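PDB 2RCI: type-2Ba cytolytic delta-endotoxin from Bacillus thuringiensis serovar israelensis, which probably kills the larvae of dipteran insects by making pores in the epithelial cell membrane of the midgut. Local coordinates for residues 30-34 and 46-51; 77-82 and 106-110; 119-123 and 134-138. One frame throughout, in Å; residues are numbered along the deposited sequence.

Interaction 1 (30-34 and 46-51)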
loop_
_atom_site.group_PDB
_atom_site.type_symbol
_atom_site.label_atom_id
_atom_site.label_comp_id
_atom_site.label_asym_id
_atom_site.label_seq_id
_atom_site.Cartn_x
_atom_site.Cartn_y
_atom_site.Cartn_z
ATOM N N THR A 30 -4.959 -11.103 9.505
ATOM C CA THR A 30 -3.744 -11.347 10.290
ATOM C C THR A 30 -2.867 -10.088 10.336
ATOM O O THR A 30 -2.328 -9.735 11.386
ATOM C CB THR A 30 -2.974 -12.562 9.742
ATOM O OG1 THR A 30 -3.805 -13.722 9.851
ATOM C CG2 THR A 30 -1.702 -12.819 10.540
ATOM N N PHE A 31 -2.765 -9.399 9.201
ATOM C CA PHE A 31 -1.993 -8.158 9.136
ATOM C C PHE A 31 -2.583 -6.915 9.785
ATOM O O PHE A 31 -1.866 -5.934 9.969
ATOM C CB PHE A 31 -1.484 -7.885 7.722
ATOM C CG PHE A 31 -0.364 -8.770 7.347
ATOM C CD1 PHE A 31 -0.593 -9.928 6.613
ATOM C CD2 PHE A 31 0.930 -8.495 7.810
ATOM C CE1 PHE A 31 0.467 -10.789 6.318
ATOM C CE2 PHE A 31 1.976 -9.331 7.525
ATOM C CZ PHE A 31 1.760 -10.479 6.767
ATOM N N GLN A 32 -3.861 -6.951 10.158
ATOM C CA GLN A 32 -4.422 -5.907 11.040
ATOM C C GLN A 32 -3.570 -5.729 12.306
ATOM O O GLN A 32 -3.446 -4.614 12.835
ATOM C CB GLN A 32 -5.875 -6.208 11.417
ATOM C CG GLN A 32 -6.837 -6.363 10.225
ATOM C CD GLN A 32 -6.959 -5.112 9.356
ATOM O OE1 GLN A 32 -6.672 -3.984 9.800
ATOM N NE2 GLN A 32 -7.402 -5.306 8.106
ATOM N N GLY A 33 -2.960 -6.827 12.753
ATOM C CA GLY A 33 -2.082 -6.839 13.932
ATOM C C GLY A 33 -0.846 -5.949 13.837
ATOM O O GLY A 33 -0.224 -5.633 14.862
ATOM N N ALA A 34 -0.477 -5.537 12.622
ATOM C CA ALA A 34 0.666 -4.613 12.451
ATOM C C ALA A 34 0.318 -3.113 12.573
ATOM O O ALA A 34 1.202 -2.250 12.455
ATOM C CB ALA A 34 1.361 -4.877 11.137
ATOM N N LYS A 46 6.534 -5.230 13.499
ATOM C CA LYS A 46 5.415 -6.131 13.818
ATOM C C LYS A 46 4.929 -6.917 12.596
ATOM O O LYS A 46 4.602 -8.113 12.700
ATOM C CB LYS A 46 4.255 -5.336 14.453
ATOM C CG LYS A 46 3.011 -6.180 14.793
ATOM C CD LYS A 46 3.211 -7.020 16.049
ATOM C CE LYS A 46 1.943 -7.820 16.380
ATOM N NZ LYS A 46 2.217 -8.797 17.468
ATOM N N ALA A 47 4.851 -6.249 11.444
ATOM C CA ALA A 47 4.463 -6.937 10.210
ATOM C C ALA A 47 5.438 -8.070 9.886
ATOM O O ALA A 47 5.031 -9.157 9.505
ATOM C CB ALA A 47 4.345 -5.955 9.037
ATOM N N LEU A 48 6.735 -7.831 10.075
ATOM C CA LEU A 48 7.715 -8.896 9.908
ATOM C C LEU A 48 7.582 -10.023 10.943
ATOM O O LEU A 48 7.759 -11.187 10.615
ATOM C CB LEU A 48 9.136 -8.337 9.882
ATOM C CG LEU A 48 9.499 -7.646 8.561
ATOM C CD1 LEU A 48 10.829 -6.971 8.686
ATOM C CD2 LEU A 48 9.559 -8.689 7.426
ATOM N N GLN A 49 7.264 -9.684 12.184
ATOM C CA GLN A 49 6.996 -10.727 13.194
ATOM C C GLN A 49 5.810 -11.590 12.738
ATOM O O GLN A 49 5.860 -12.816 12.793
ATOM C CB GLN A 49 6.694 -10.106 14.555
ATOM C CG GLN A 49 7.866 -9.357 15.197
ATOM C CD GLN A 49 9.026 -10.278 15.587
ATOM O OE1 GLN A 49 8.840 -11.302 16.261
ATOM N NE2 GLN A 49 10.219 -9.921 15.161
ATOM N N ILE A 50 4.756 -10.940 12.266
ATOM C CA ILE A 50 3.558 -11.643 11.799
ATOM C C ILE A 50 3.891 -12.575 10.617
ATOM O O ILE A 50 3.535 -13.758 10.632
ATOM C CB ILE A 50 2.438 -10.653 11.435
ATOM C CG1 ILE A 50 1.850 -10.022 12.708
ATOM C CG2 ILE A 50 1.350 -11.335 10.603
ATOM C CD1 ILE A 50 0.950 -8.799 12.457
ATOM N N ALA A 51 4.600 -12.043 9.624
ATOM C CA ALA A 51 5.073 -12.833 8.491
ATOM C C ALA A 51 5.874 -14.069 8.953
ATOM O O ALA A 51 5.648 -15.177 8.457
ATOM C CB ALA A 51 5.864 -11.974 7.519
#
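With chi1 at -72°, Ile50 turns its CG2 branch anti to the backbone N, while CG1 stands anti to the carbonyl carbon, and the two arms reach different parts of segment 30-34. The CG2 methyl lies over one face of the Phe31 ring, 4.0 Å from the centroid, in a CH-pi contact displaced toward the rim at CE2. The same methyl also presses, roughly at right angles to that contact, on Thr30 CG2, and the 3.4 Å between Thr30 CG2 and Ile50 CG2 is tight for two methyl groups. The longer arm ends in CD1, which rests on the backbone of residues 33-34, 3.6 Å from Ala34 N. Phe31 also brings ring atom CE2 to within 3.6 Å of Ala47 O, which meets the ring at its edge. Small residues let the backbones close up: Ala34 CB and Ala47 CB are 3.8 Å apart. Lys46 bends at chi2 (76°) and lays CG and CE along the carbonyl oxygen of Gly33. The contact packs the C-terminal end of helix 21-31 against helix 44-53; on the sheet side, Phe31 rests on Val189, Ile153 and Pro155, and Ala47 and Ala51 on Leu187, all strand residues.

Interaction 2 (77-82 and 106-110)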
loop_
_atom_site.group_PDB
_atom_site.type_symbol
_atom_site.label_atom_id
_atom_site.label_comp_id
_atom_site.label_asym_id
_atom_site.label_seq_id
_atom_site.Cartn_x
_atom_site.Cartn_y
_atom_site.Cartn_z
ATOM N N MET A 77 5.647 10.626 -9.754
ATOM C CA MET A 77 5.738 9.951 -8.458
ATOM C C MET A 77 5.048 8.586 -8.472
ATOM O O MET A 77 5.603 7.591 -7.986
ATOM C CB MET A 77 5.136 10.811 -7.348
ATOM C CG MET A 77 5.214 10.134 -5.994
ATOM S SD MET A 77 4.909 11.281 -4.646
ATOM C CE MET A 77 3.326 12.008 -5.083
ATOM N N ILE A 78 3.845 8.553 -9.039
ATOM C CA ILE A 78 3.053 7.315 -9.162
ATOM C C ILE A 78 3.821 6.268 -9.970
ATOM O O ILE A 78 3.846 5.090 -9.582
ATOM C CB ILE A 78 1.650 7.620 -9.778
ATOM C CG1 ILE A 78 0.776 8.373 -8.752
ATOM C CG2 ILE A 78 0.951 6.316 -10.246
ATOM C CD1 ILE A 78 -0.487 9.030 -9.374
ATOM N N SER A 79 4.407 6.689 -11.096
ATOM C CA SER A 79 5.230 5.793 -11.944
ATOM C C SER A 79 6.430 5.219 -11.179
ATOM O O SER A 79 6.726 4.016 -11.287
ATOM C CB SER A 79 5.721 6.511 -13.192
ATOM O OG SER A 79 4.618 6.942 -13.974
ATOM N N GLN A 80 7.127 6.093 -10.444
ATOM C CA GLN A 80 8.225 5.661 -9.584
ATOM C C GLN A 80 7.778 4.626 -8.559
ATOM O O GLN A 80 8.443 3.598 -8.394
ATOM C CB GLN A 80 8.923 6.852 -8.902
ATOM C CG GLN A 80 9.820 7.609 -9.884
ATOM C CD GLN A 80 10.620 8.760 -9.253
ATOM O OE1 GLN A 80 11.001 9.706 -9.947
ATOM N NE2 GLN A 80 10.878 8.677 -7.962
ATOM N N ILE A 81 6.642 4.868 -7.912
ATOM C CA ILE A 81 6.171 3.935 -6.856
ATOM C C ILE A 81 5.715 2.601 -7.471
ATOM O O ILE A 81 5.947 1.552 -6.892
ATOM C CB ILE A 81 5.114 4.610 -5.970
ATOM C CG1 ILE A 81 5.830 5.665 -5.106
ATOM C CG2 ILE A 81 4.337 3.594 -5.119
ATOM C CD1 ILE A 81 4.925 6.650 -4.405
ATOM N N LYS A 82 5.128 2.641 -8.673
ATOM C CA LYS A 82 4.814 1.395 -9.391
ATOM C C LYS A 82 6.074 0.542 -9.579
ATOM O O LYS A 82 6.060 -0.669 -9.374
ATOM C CB LYS A 82 4.201 1.691 -10.765
ATOM C CG LYS A 82 3.771 0.432 -11.555
ATOM C CD LYS A 82 3.510 0.740 -13.019
ATOM C CE LYS A 82 2.888 -0.515 -13.732
ATOM N NZ LYS A 82 2.720 -0.285 -15.200
ATOM N N ILE A 106 -2.317 3.118 -6.221
ATOM C CA ILE A 106 -1.283 4.159 -6.010
ATOM C C ILE A 106 -1.844 5.561 -6.339
ATOM O O ILE A 106 -1.613 6.519 -5.599
ATOM C CB ILE A 106 0.015 3.902 -6.791
ATOM C CG1 ILE A 106 0.661 2.549 -6.444
ATOM C CG2 ILE A 106 1.051 5.096 -6.590
ATOM C CD1 ILE A 106 1.733 2.172 -7.531
ATOM N N THR A 107 -2.599 5.677 -7.433
ATOM C CA THR A 107 -3.207 6.959 -7.818
ATOM C C THR A 107 -4.152 7.498 -6.743
ATOM O O THR A 107 -4.116 8.692 -6.411
ATOM C CB THR A 107 -3.929 6.832 -9.170
ATOM O OG1 THR A 107 -2.971 6.417 -10.133
ATOM C CG2 THR A 107 -4.546 8.186 -9.600
ATOM N N ASN A 108 -4.976 6.612 -6.177
ATOM C CA ASN A 108 -5.869 6.993 -5.095
ATOM C C ASN A 108 -5.183 7.242 -3.739
ATOM O O ASN A 108 -5.828 7.709 -2.790
ATOM C CB ASN A 108 -7.002 5.957 -4.987
ATOM C CG ASN A 108 -7.939 6.032 -6.172
ATOM O OD1 ASN A 108 -8.117 7.091 -6.734
ATOM N ND2 ASN A 108 -8.530 4.902 -6.562
ATOM N N THR A 109 -3.875 7.024 -3.679
ATOM C CA THR A 109 -3.093 7.318 -2.464
ATOM C C THR A 109 -2.811 8.833 -2.409
ATOM O O THR A 109 -2.683 9.404 -1.332
ATOM C CB THR A 109 -1.764 6.535 -2.491
ATOM O OG1 THR A 109 -2.034 5.125 -2.417
ATOM C CG2 THR A 109 -0.791 6.959 -1.334
ATOM N N PHE A 110 -2.767 9.461 -3.591
ATOM C CA PHE A 110 -2.331 10.865 -3.743
ATOM C C PHE A 110 -3.420 11.781 -4.299
ATOM O O PHE A 110 -3.337 13.023 -4.151
ATOM C CB PHE A 110 -1.100 10.945 -4.655
ATOM C CG PHE A 110 0.077 10.207 -4.131
ATOM C CD1 PHE A 110 0.746 10.671 -2.987
ATOM C CD2 PHE A 110 0.493 9.008 -4.735
ATOM C CE1 PHE A 110 1.854 10.010 -2.487
ATOM C CE2 PHE A 110 1.624 8.290 -4.212
ATOM C CZ PHE A 110 2.310 8.813 -3.095
#
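Met77 and Phe110 form a Met-aromatic contact where helices 74-89 and 96-110, the helical layer on one side of the central sheet in this alpha/beta fold, pack together. The axes of the two short segments pass 9.9 Å apart and run closer to antiparallel than parallel, at 136°. The aromatic contacts gather on the Phe110 ring. Met77 runs out with CG anti to the backbone N and then bends at chi3 (54°), which swings the terminal methyl over the ring: CE lies 3.6 Å from the centroid of Phe110, close to the ring normal, as a CH-pi contact. The sulfur also sits over this face, with SD 4.3 Å from the same centroid. Thr109 CG2, from the ring's own helix, covers the opposite face, and Ile81 CD1 meets the rim near the ring plane, so the phenyl group is wedged from three directions. Most of the remaining contacts are aliphatic. Ile106 inserts between Ile78 and Ile81, its CG2 methyl 3.9 Å from Ile78 CG2 and equally near Ile81 CG2, while its CD1 extends to the backbone of Lys82. The same CG2 methyl also lies against CB and CG1 of Ile78. Polar groups play a small part: Thr107 is hydrogen-bonded through OG1 to Val103 O, one turn back in its own helix, and offers its flank to Ile78. On the sheet side, Met77 and Phe110 both touch Val182 of strand 177-192, and Ile81 touches Phe158 of strand 150-162, so the same side chains also join the helical layer to the sheet. The CD1 methyl of Ile78 stands 3.7 Å from Thr107 OG1.

Interaction 3 (119-123 and 134-138)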
loop_
_atom_site.group_PDB
_atom_site.type_symbol
_atom_site.label_atom_id
_atom_site.label_comp_id
_atom_site.label_asym_id
_atom_site.label_seq_id
_atom_site.Cartn_x
_atom_site.Cartn_y
_atom_site.Cartn_z
ATOM N N GLU A 119 -12.355 7.947 5.224
ATOM C CA GLU A 119 -12.177 6.498 5.179
ATOM C C GLU A 119 -11.138 6.049 6.209
ATOM O O GLU A 119 -10.228 6.812 6.562
ATOM C CB GLU A 119 -11.828 6.039 3.766
ATOM C CG GLU A 119 -12.917 6.397 2.711
ATOM C CD GLU A 119 -14.036 5.349 2.587
ATOM O OE1 GLU A 119 -14.271 4.575 3.546
ATOM O OE2 GLU A 119 -14.661 5.292 1.496
ATOM N N ASN A 120 -11.273 4.808 6.671
ATOM C CA ASN A 120 -10.420 4.290 7.721
ATOM C C ASN A 120 -8.961 4.133 7.319
ATOM O O ASN A 120 -8.071 4.263 8.168
ATOM C CB ASN A 120 -10.975 2.970 8.266
ATOM C CG ASN A 120 -12.214 3.180 9.113
ATOM O OD1 ASN A 120 -12.451 4.281 9.621
ATOM N ND2 ASN A 120 -13.029 2.134 9.245
ATOM N N TRP A 121 -8.727 3.913 6.026
ATOM C CA TRP A 121 -7.382 3.677 5.514
ATOM C C TRP A 121 -6.525 4.928 5.342
ATOM O O TRP A 121 -5.357 4.817 5.002
ATOM C CB TRP A 121 -7.411 2.908 4.192
ATOM C CG TRP A 121 -8.197 3.545 3.103
ATOM C CD1 TRP A 121 -7.792 4.541 2.268
ATOM C CD2 TRP A 121 -9.532 3.198 2.699
ATOM N NE1 TRP A 121 -8.792 4.844 1.371
ATOM C CE2 TRP A 121 -9.873 4.039 1.617
ATOM C CE3 TRP A 121 -10.472 2.265 3.151
ATOM C CZ2 TRP A 121 -11.116 3.972 0.972
ATOM C CZ3 TRP A 121 -11.713 2.202 2.513
ATOM C CH2 TRP A 121 -12.018 3.051 1.429
ATOM N N ILE A 122 -7.115 6.107 5.538
ATOM C CA ILE A 122 -6.335 7.348 5.510
ATOM C C ILE A 122 -6.380 7.974 6.900
ATOM O O ILE A 122 -7.438 7.992 7.524
ATOM C CB ILE A 122 -6.861 8.339 4.428
ATOM C CG1 ILE A 122 -5.904 9.527 4.263
ATOM C CG2 ILE A 122 -8.283 8.804 4.769
ATOM C CD1 ILE A 122 -6.028 10.255 2.873
ATOM N N VAL A 123 -5.244 8.488 7.363
ATOM C CA VAL A 123 -5.163 9.045 8.721
ATOM C C VAL A 123 -4.566 10.441 8.593
ATOM O O VAL A 123 -3.379 10.601 8.281
ATOM C CB VAL A 123 -4.269 8.172 9.652
ATOM C CG1 VAL A 123 -4.251 8.737 11.080
ATOM C CG2 VAL A 123 -4.707 6.730 9.657
ATOM N N TYR A 134 -0.160 12.796 6.161
ATOM C CA TYR A 134 -1.115 11.725 6.398
ATOM C C TYR A 134 -0.489 10.340 6.265
ATOM O O TYR A 134 0.596 10.221 5.705
ATOM C CB TYR A 134 -2.302 11.861 5.466
ATOM C CG TYR A 134 -2.055 11.764 3.963
ATOM C CD1 TYR A 134 -2.405 10.585 3.243
ATOM C CD2 TYR A 134 -1.593 12.855 3.255
ATOM C CE1 TYR A 134 -2.238 10.521 1.837
ATOM C CE2 TYR A 134 -1.447 12.814 1.855
ATOM C CZ TYR A 134 -1.753 11.644 1.165
ATOM O OH TYR A 134 -1.608 11.613 -0.199
ATOM N N PHE A 135 -1.162 9.335 6.819
ATOM C CA PHE A 135 -0.821 7.924 6.558
ATOM C C PHE A 135 -1.835 7.376 5.548
ATOM O O PHE A 135 -2.998 7.752 5.579
ATOM C CB PHE A 135 -0.963 7.078 7.826
ATOM C CG PHE A 135 -0.050 7.488 8.957
ATOM C CD1 PHE A 135 1.235 7.951 8.714
ATOM C CD2 PHE A 135 -0.473 7.320 10.285
ATOM C CE1 PHE A 135 2.077 8.315 9.772
ATOM C CE2 PHE A 135 0.344 7.671 11.341
ATOM C CZ PHE A 135 1.631 8.154 11.092
ATOM N N TYR A 136 -1.394 6.457 4.691
ATOM C CA TYR A 136 -2.293 5.828 3.733
ATOM C C TYR A 136 -1.846 4.374 3.641
ATOM O O TYR A 136 -0.643 4.091 3.461
ATOM C CB TYR A 136 -2.173 6.490 2.364
ATOM C CG TYR A 136 -3.331 6.139 1.444
ATOM C CD1 TYR A 136 -4.397 7.018 1.255
ATOM C CD2 TYR A 136 -3.364 4.909 0.776
ATOM C CE1 TYR A 136 -5.475 6.674 0.428
ATOM C CE2 TYR A 136 -4.411 4.565 -0.052
ATOM C CZ TYR A 136 -5.465 5.450 -0.231
ATOM O OH TYR A 136 -6.503 5.088 -1.054
ATOM N N LYS A 137 -2.813 3.473 3.768
ATOM C CA LYS A 137 -2.511 2.034 3.857
ATOM C C LYS A 137 -3.308 1.230 2.868
ATOM O O LYS A 137 -4.520 1.423 2.734
ATOM C CB LYS A 137 -2.758 1.494 5.258
ATOM C CG LYS A 137 -1.791 2.093 6.293
ATOM C CD LYS A 137 -2.061 1.545 7.700
ATOM C CE LYS A 137 -3.424 1.997 8.319
ATOM N NZ LYS A 137 -3.818 3.424 8.139
ATOM N N ILE A 138 -2.602 0.331 2.183
ATOM C CA ILE A 138 -3.183 -0.507 1.133
ATOM C C ILE A 138 -2.787 -1.953 1.442
ATOM O O ILE A 138 -1.695 -2.195 1.976
ATOM C CB ILE A 138 -2.590 -0.167 -0.241
ATOM C CG1 ILE A 138 -2.834 1.312 -0.608
ATOM C CG2 ILE A 138 -3.181 -1.089 -1.325
ATOM C CD1 ILE A 138 -1.972 1.788 -1.807
#
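Trp121, the third residue of a type I turn from Glu119 to Ile122, meets Tyr136 in an offset edge-to-face pair. The edge of the indole faces the phenol, with planes at 67° and Trp121 CD1 3.5 Å from Tyr136 CZ. A chi1 of 57° places Trp121 CG between its backbone N and carbonyl carbon, which lays the indole beside the phenol ring, both side chains heading in one direction, while Glu119 CB covers one indole face. The carbonyl of Trp121 accepts Lys137 N at 3.1 Å from its O, in the carbonyl plane. Ile122 is paired with Tyr136 as an antiparallel non-hydrogen-bonded pair, and its CD1 touches two tyrosines, 3.7 Å from Tyr134 CD1 and at the edge of the Tyr136 ring, near its plane. Val123 forms a hydrogen-bonded pair with Phe135: Val123 N gives to Phe135 O at 3.0 Å, and Phe135 N to Val123 O at 2.9 Å. On the same face of the sheet as Phe135, Val123 CG2 comes 3.7 Å from Lys137 NZ, which makes a weak hydrogen bond to Leu40 O. Together the segments form part of the beta hairpin 122-127/132-142. Ile122, Tyr134 and Tyr136 face helix 96-110 and the loop after it, where Tyr134 OH bonds to Thr109 O and Tyr136 OH to Gln116; strand 150-162 pairs with the other side of strand 132-142.

In the fold
Along the chain the three contacts come in series. Interactions 1 and 2 lie on opposite sides of the chain's centre, their own centres 24 Å apart, and represent the two helical layers that enclose the beta sheet: helices 21-31 and 44-53 in one, 74-89 and 96-110 in the other. Interaction 3 belongs to the sheet itself, its centre 17 Å from that of interaction 1, without touching it, and 14 Å from that of interaction 2, which it does touch: Thr109 O lies 2.7 Å from Tyr134 OH, a probable hydrogen bond, and Thr109 packs on Tyr136 and Ile138. A loop and turn connect helix 96-110 to strand 122-127, so layer and hairpin are joined in sequence too.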